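Endoglucanase (Ruminococcus champanellensis, PDB 6WQV) is a broad-specificity endoglucanase of glycoside hydrolase family 5 that hydrolyses internal linkages of cellulose and probably of related plant polysaccharides such as xylan. Local coordinates at residues S256-S261 and V301-N306; G290-N295 and E331-L336. All blocks are in the same frame, centred on the assembly; numbering follows the deposited sequence. Where two conformers were deposited one is given.

How the contacts relate
Contact 1 lies toward the periphery of the chain and is partly buried; contact 2 is buried and contributes Glu331 and Phe333 to the glycan pocket. Both use the region that follows barrel strand 284-289: contact 2 takes the loop 290-295 directly after it, and contact 1 takes residues 301-306 of helix 297-313, which comes next. Their chemistry differs accordingly. Contact 1 is apolar and aromatic, a loop phenylalanine set against a helix tryptophan and leucine. Contact 2 combines a backbone hydrogen bond, bridging waters and leucine-phenylalanine packing with direct sugar binding. The two meet where Trp303 CH2 lies 3.5 Å from Gly290 C, and again where Ser256 packs on Lys294.

Contact 1: S256-S261 and V301-N306; sequences SSFTQS and VLWGEN
Leu302, whose side chain meets Phe258 across the contact, has a carbonyl oxygen gripped twice from within its own helix: the ND2 of Asn306 donates to Leu302 O over 2.9 Å, and the backbone N of Asn306 reaches the same oxygen from the opposite face of the carbonyl plane. The first bond is nearly straight at 163° and fixes the Asn306 amide against the helix. Between the segments the interaction is apolar. Phe258 CG stands trans to its backbone N (chi1 -176°), which lays the ring against the start of the Trp303 side chain. Trp303 CB sits over the face, 3.8 Å from the centroid of the Phe258 ring, as a CH-pi contact. Farther out, the indole presents its edge to the same ring in a T-shaped pair, planes at 82°, with Trp303 CD1 3.7 Å from Phe258 CE2. Leu302 CD2 approaches the rim of the Phe258 ring near its plane, 4.1 Å from Phe258 CD1, and also rests 3.7 Å from Phe258 O, alongside the loop backbone. The indole NE1 is bonded to Ser244 O, which helps set the rotation of the indole. Phe248 meets both rings, and Pro245 touches both. The Phe258 ring thus inserts from the loop between helix 263-278, through Ile263 and Leu266, and helix 297-313, on the outside of the barrel.

Contact 2: G290-N295 and E331-L336; sequences GALNKN and ENFGLL. With BGC (beta-D-glucopyranose), chain E; GLC (alpha-D-glucopyranose), chain B.
Glu331 rests its backbone on Leu292, with Glu331 CA 3.6 Å from Leu292 CD2, while its carboxylate serves the sugars. Its chain, stretched at chi2 178°, carries the carboxylate to them, and Glu331 OE1 accepts from the O2 of one beta-glucose at 2.8 Å and the O6 of the alpha-glucose, also at 2.8 Å. One carboxylate oxygen thus joins two sugar units of the bound glycan. At Asn332 the backbone makes the direct polar link between the segments: Asn293 N donates to Asn332 O over 2.9 Å, in an almost straight bond (168°). A water adds a second bridge, donating to Asn293 O and accepting from Asn332 N; it and another water also have weak bonds from Asn332 ND2. The OD1 of Asn332 turns to Thr328, and Asn323 holds the backbone on both sides of Asn332, bonding to Glu331 O and Phe333 N. Asn293 itself closes an Asx turn, its OD1 accepting from Asn295 N, while its ND2 bonds to Phe326 O. Phe333 supplies the apolar half. Leu292 CD2 lies over one face of its ring, 3.9 Å from the centroid, in a CH-pi contact. The rim of the ring abuts the Gly290-Ala291 peptide, with Phe333 CE1 3.6 Å from Ala291 N near the ring plane, and the O2 of the beta-glucose also lies near that plane, 3.8 Å from Phe333 CD2. Loops following strands 284-289 and 318-322 are joined here, as expected of a TIM-barrel glycosidase, whose substrate cleft is built from loops at the C-terminal ends of the strands.

Contact 1: S256-S261 and V301-N306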
loop_
_atom_site.group_PDB
_atom_site.type_symbol
_atom_site.label_atom_id
_atom_site.label_comp_id
_atom_site.label_asym_id
_atom_site.label_seq_id
_atom_site.Cartn_x
_atom_site.Cartn_y
_atom_site.Cartn_z
ATOM N N SER A 256 17.744 -3.789 -18.047
ATOM C CA SER A 256 17.417 -2.373 -17.967
ATOM C C SER A 256 16.705 -1.864 -19.212
ATOM O O SER A 256 16.428 -0.666 -19.304
ATOM C CB SER A 256 18.688 -1.553 -17.736
ATOM O OG SER A 256 19.557 -1.629 -18.856
ATOM N N SER A 257 16.389 -2.741 -20.161
ATOM C CA SER A 257 15.731 -2.357 -21.401
ATOM C C SER A 257 14.229 -2.582 -21.309
ATOM O O SER A 257 13.782 -3.642 -20.861
ATOM C CB SER A 257 16.290 -3.185 -22.558
ATOM O OG SER A 257 15.535 -3.004 -23.741
ATOM N N PHE A 258 13.460 -1.588 -21.754
ATOM C CA PHE A 258 12.028 -1.722 -22.006
ATOM C C PHE A 258 11.757 -1.065 -23.349
ATOM O O PHE A 258 12.155 0.086 -23.566
ATOM C CB PHE A 258 11.189 -1.051 -20.920
ATOM C CG PHE A 258 9.706 -1.249 -21.102
ATOM C CD1 PHE A 258 8.992 -0.419 -21.949
ATOM C CD2 PHE A 258 9.028 -2.255 -20.432
ATOM C CE1 PHE A 258 7.634 -0.591 -22.135
ATOM C CE2 PHE A 258 7.659 -2.427 -20.609
ATOM C CZ PHE A 258 6.963 -1.591 -21.459
ATOM N N THR A 259 11.097 -1.783 -24.251
ATOM C CA THR A 259 10.944 -1.320 -25.622
ATOM C C THR A 259 9.487 -1.442 -26.055
ATOM O O THR A 259 8.639 -1.966 -25.330
ATOM C CB THR A 259 11.829 -2.130 -26.581
ATOM O OG1 THR A 259 11.271 -3.440 -26.748
ATOM C CG2 THR A 259 13.253 -2.253 -26.061
ATOM N N GLN A 260 9.206 -0.954 -27.268
ATOM C CA GLN A 260 7.881 -1.124 -27.859
ATOM C C GLN A 260 7.412 -2.568 -27.749
ATOM O O GLN A 260 6.224 -2.834 -27.517
ATOM C CB GLN A 260 7.921 -0.694 -29.330
ATOM C CG GLN A 260 6.767 -1.208 -30.175
ATOM C CD GLN A 260 5.473 -0.494 -29.862
ATOM O OE1 GLN A 260 5.482 0.667 -29.458
ATOM N NE2 GLN A 260 4.352 -1.186 -30.029
ATOM N N SER A 261 8.336 -3.512 -27.918
ATOM C CA SER A 261 7.979 -4.925 -27.911
ATOM C C SER A 261 7.420 -5.381 -26.569
ATOM O O SER A 261 6.671 -6.364 -26.529
ATOM C CB SER A 261 9.210 -5.758 -28.270
ATOM O OG SER A 261 9.777 -5.344 -29.499
ATOM N N VAL A 301 10.962 5.957 -19.111
ATOM C CA VAL A 301 9.965 6.894 -19.634
ATOM C C VAL A 301 8.962 6.167 -20.519
ATOM O O VAL A 301 7.748 6.365 -20.403
ATOM C CB VAL A 301 10.652 8.061 -20.366
ATOM C CG1 VAL A 301 9.648 8.866 -21.190
ATOM C CG2 VAL A 301 11.362 8.974 -19.367
ATOM N N LEU A 302 9.448 5.307 -21.413
ATOM C CA LEU A 302 8.547 4.560 -22.281
ATOM C C LEU A 302 7.672 3.620 -21.467
ATOM O O LEU A 302 6.455 3.533 -21.683
ATOM C CB LEU A 302 9.368 3.785 -23.308
ATOM C CG LEU A 302 8.598 2.949 -24.326
ATOM C CD1 LEU A 302 7.764 3.855 -25.209
ATOM C CD2 LEU A 302 9.539 2.099 -25.159
ATOM N N TRP A 303 8.281 2.898 -20.524
ATOM C CA TRP A 303 7.525 2.030 -19.626
ATOM C C TRP A 303 6.480 2.824 -18.851
ATOM O O TRP A 303 5.312 2.423 -18.774
ATOM C CB TRP A 303 8.504 1.324 -18.677
ATOM C CG TRP A 303 7.860 0.673 -17.504
ATOM C CD1 TRP A 303 7.356 -0.594 -17.437
ATOM C CD2 TRP A 303 7.645 1.259 -16.218
ATOM N NE1 TRP A 303 6.837 -0.831 -16.181
ATOM C CE2 TRP A 303 7.006 0.292 -15.417
ATOM C CE3 TRP A 303 7.936 2.510 -15.668
ATOM C CZ2 TRP A 303 6.647 0.541 -14.090
ATOM C CZ3 TRP A 303 7.576 2.759 -14.352
ATOM C CH2 TRP A 303 6.932 1.782 -13.584
ATOM N N GLY A 304 6.873 3.967 -18.289
ATOM C CA GLY A 304 5.969 4.707 -17.426
ATOM C C GLY A 304 4.796 5.313 -18.168
ATOM O O GLY A 304 3.661 5.291 -17.670
ATOM N N GLU A 305 5.043 5.884 -19.351
ATOM C CA GLU A 305 3.940 6.408 -20.146
ATOM C C GLU A 305 2.920 5.314 -20.431
ATOM O O GLU A 305 1.710 5.523 -20.298
ATOM C CB GLU A 305 4.447 6.959 -21.480
ATOM C CG GLU A 305 5.431 8.103 -21.413
ATOM C CD GLU A 305 5.887 8.542 -22.799
ATOM O OE1 GLU A 305 6.087 7.668 -23.672
ATOM O OE2 GLU A 305 6.039 9.762 -23.013
ATOM N N ASN A 306 3.399 4.133 -20.817
ATOM C CA ASN A 306 2.484 3.067 -21.210
ATOM C C ASN A 306 1.803 2.438 -20.003
ATOM O O ASN A 306 0.624 2.075 -20.081
ATOM C CB ASN A 306 3.230 2.033 -22.042
ATOM C CG ASN A 306 3.409 2.479 -23.464
ATOM O OD1 ASN A 306 2.473 2.413 -24.261
ATOM N ND2 ASN A 306 4.601 2.972 -23.793
#

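Contact 2: G290-N295 and E331-L336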
loop_
_atom_site.group_PDB
_atom_site.type_symbol
_atom_site.label_atom_id
_atom_site.label_comp_id
_atom_site.label_asym_id
_atom_site.label_seq_id
_atom_site.Cartn_x
_atom_site.Cartn_y
_atom_site.Cartn_z
ATOM N N GLY A 290 6.313 0.493 -9.639
ATOM C CA GLY A 290 7.515 1.288 -9.837
ATOM C C GLY A 290 8.465 0.509 -10.710
ATOM O O GLY A 290 8.241 -0.662 -11.017
ATOM N N ALA A 291 9.522 1.191 -11.141
ATOM C CA ALA A 291 10.602 0.562 -11.894
ATOM C C ALA A 291 11.915 1.090 -11.333
ATOM O O ALA A 291 12.102 2.305 -11.229
ATOM C CB ALA A 291 10.515 0.858 -13.397
ATOM N N LEU A 292 12.802 0.175 -10.963
ATOM C CA LEU A 292 14.078 0.544 -10.367
ATOM C C LEU A 292 14.868 1.469 -11.277
ATOM O O LEU A 292 14.872 1.314 -12.501
ATOM C CB LEU A 292 14.928 -0.710 -10.206
ATOM C CG LEU A 292 14.458 -1.783 -9.235
ATOM C CD1 LEU A 292 15.101 -3.117 -9.590
ATOM C CD2 LEU A 292 14.818 -1.411 -7.823
ATOM N N ASN A 293 15.612 2.392 -10.664
ATOM C CA ASN A 293 16.580 3.162 -11.429
ATOM C C ASN A 293 17.735 2.258 -11.841
ATOM O O ASN A 293 18.475 1.759 -10.985
ATOM C CB ASN A 293 17.156 4.325 -10.631
ATOM C CG ASN A 293 18.302 4.998 -11.371
ATOM O OD1 ASN A 293 18.271 5.118 -12.597
ATOM N ND2 ASN A 293 19.324 5.413 -10.639
ATOM N N LYS A 294 17.901 2.061 -13.150
ATOM C CA LYS A 294 19.014 1.309 -13.716
ATOM C C LYS A 294 19.780 2.180 -14.704
ATOM O O LYS A 294 20.379 1.681 -15.663
ATOM C CB LYS A 294 18.522 0.019 -14.373
ATOM C CG LYS A 294 17.981 -0.997 -13.372
ATOM C CD LYS A 294 17.327 -2.178 -14.072
ATOM C CE LYS A 294 16.874 -3.232 -13.074
ATOM N NZ LYS A 294 16.005 -4.260 -13.711
ATOM N N ASN A 295 19.740 3.502 -14.478
ATOM C CA ASN A 295 20.421 4.474 -15.329
ATOM C C ASN A 295 19.955 4.321 -16.774
ATOM O O ASN A 295 20.735 4.339 -17.729
ATOM C CB ASN A 295 21.928 4.370 -15.136
ATOM C CG ASN A 295 22.315 4.558 -13.671
ATOM O OD1 ASN A 295 23.006 3.726 -13.084
ATOM N ND2 ASN A 295 21.825 5.641 -13.066
ATOM N N GLU A 331 17.404 -1.305 -3.623
ATOM C CA GLU A 331 16.345 -0.992 -4.570
ATOM C C GLU A 331 16.192 0.519 -4.664
ATOM O O GLU A 331 15.885 1.178 -3.669
ATOM C CB GLU A 331 15.031 -1.625 -4.113
ATOM C CG GLU A 331 15.082 -3.141 -4.118
ATOM C CD GLU A 331 13.806 -3.813 -3.618
ATOM O OE1 GLU A 331 12.802 -3.127 -3.319
ATOM O OE2 GLU A 331 13.816 -5.062 -3.535
ATOM N N ASN A 332 16.402 1.070 -5.850
ATOM C CA ASN A 332 16.351 2.518 -6.033
ATOM C C ASN A 332 15.044 2.913 -6.708
ATOM O O ASN A 332 14.970 3.065 -7.928
ATOM C CB ASN A 332 17.563 2.979 -6.825
ATOM C CG ASN A 332 18.847 2.767 -6.076
ATOM O OD1 ASN A 332 19.002 3.230 -4.949
ATOM N ND2 ASN A 332 19.772 2.039 -6.688
ATOM N N PHE A 333 14.016 3.114 -5.893
ATOM C CA PHE A 333 12.699 3.516 -6.361
ATOM C C PHE A 333 12.404 4.993 -6.111
ATOM O O PHE A 333 11.254 5.423 -6.235
ATOM C CB PHE A 333 11.618 2.646 -5.713
ATOM C CG PHE A 333 11.511 1.252 -6.291
ATOM C CD1 PHE A 333 11.029 1.054 -7.581
ATOM C CD2 PHE A 333 11.821 0.141 -5.524
ATOM C CE1 PHE A 333 10.906 -0.224 -8.106
ATOM C CE2 PHE A 333 11.693 -1.141 -6.046
ATOM C CZ PHE A 333 11.240 -1.317 -7.342
ATOM N N GLY A 334 13.420 5.787 -5.781
ATOM C CA GLY A 334 13.187 7.188 -5.495
ATOM C C GLY A 334 12.655 7.949 -6.697
ATOM O O GLY A 334 12.998 7.672 -7.849
ATOM N N LEU A 335 11.825 8.947 -6.410
ATOM C CA LEU A 335 11.288 9.841 -7.428
ATOM C C LEU A 335 11.443 11.265 -6.919
ATOM O O LEU A 335 12.028 12.106 -7.610
ATOM C CB LEU A 335 9.836 9.481 -7.731
ATOM C CG LEU A 335 9.187 10.105 -8.961
ATOM C CD1 LEU A 335 9.856 9.643 -10.240
ATOM C CD2 LEU A 335 7.712 9.755 -8.998
ATOM N N LEU A 336 10.959 11.527 -5.707
ATOM C CA LEU A 336 11.208 12.788 -5.013
ATOM C C LEU A 336 12.461 12.638 -4.164
ATOM O O LEU A 336 12.535 11.753 -3.305
ATOM C CB LEU A 336 10.038 13.132 -4.089
ATOM C CG LEU A 336 10.216 14.375 -3.201
ATOM C CD1 LEU A 336 10.392 15.615 -4.060
ATOM C CD2 LEU A 336 9.024 14.515 -2.261
HETATM C C2 BGC E . 11.882 -1.369 -0.525
HETATM C C3 BGC E . 13.232 -1.818 -0.067
HETATM C C4 BGC E . 13.205 -2.392 1.327
HETATM C C5 BGC E . 12.185 -3.504 1.444
HETATM C C6 BGC E . 11.966 -4.033 2.825
HETATM C C1 BGC E . 10.855 -2.487 -0.414
HETATM O O2 BGC E . 11.940 -0.906 -1.896
HETATM O O3 BGC E . 14.149 -0.667 -0.114
HETATM O O4 BGC E . 14.507 -3.015 1.638
HETATM O O5 BGC E . 10.859 -3.003 0.985
HETATM O O6 BGC E . 11.139 -5.201 2.769
HETATM C C1 GLC B . 6.353 -4.654 -1.730
HETATM C C2 GLC B . 6.486 -3.961 -0.387
HETATM C C3 GLC B . 7.408 -2.828 -0.241
HETATM C C4 GLC B . 8.722 -3.119 -0.926
HETATM C C5 GLC B . 8.411 -3.325 -2.390
HETATM C C6 GLC B . 9.631 -3.414 -3.292
HETATM O O1 GLC B . 5.375 -4.198 -2.569
HETATM O O2 GLC B . 5.134 -3.635 0.056
HETATM O O3 GLC B . 7.625 -2.633 1.206
HETATM O O4 GLC B . 9.617 -2.024 -0.706
HETATM O O5 GLC B . 7.646 -4.587 -2.539
HETATM O O6 GLC B . 10.399 -4.496 -2.989
HETATM O O HOH W 1 17.909 0.171 -8.584
HETATM O O HOH W 2 20.858 2.157 -9.776
#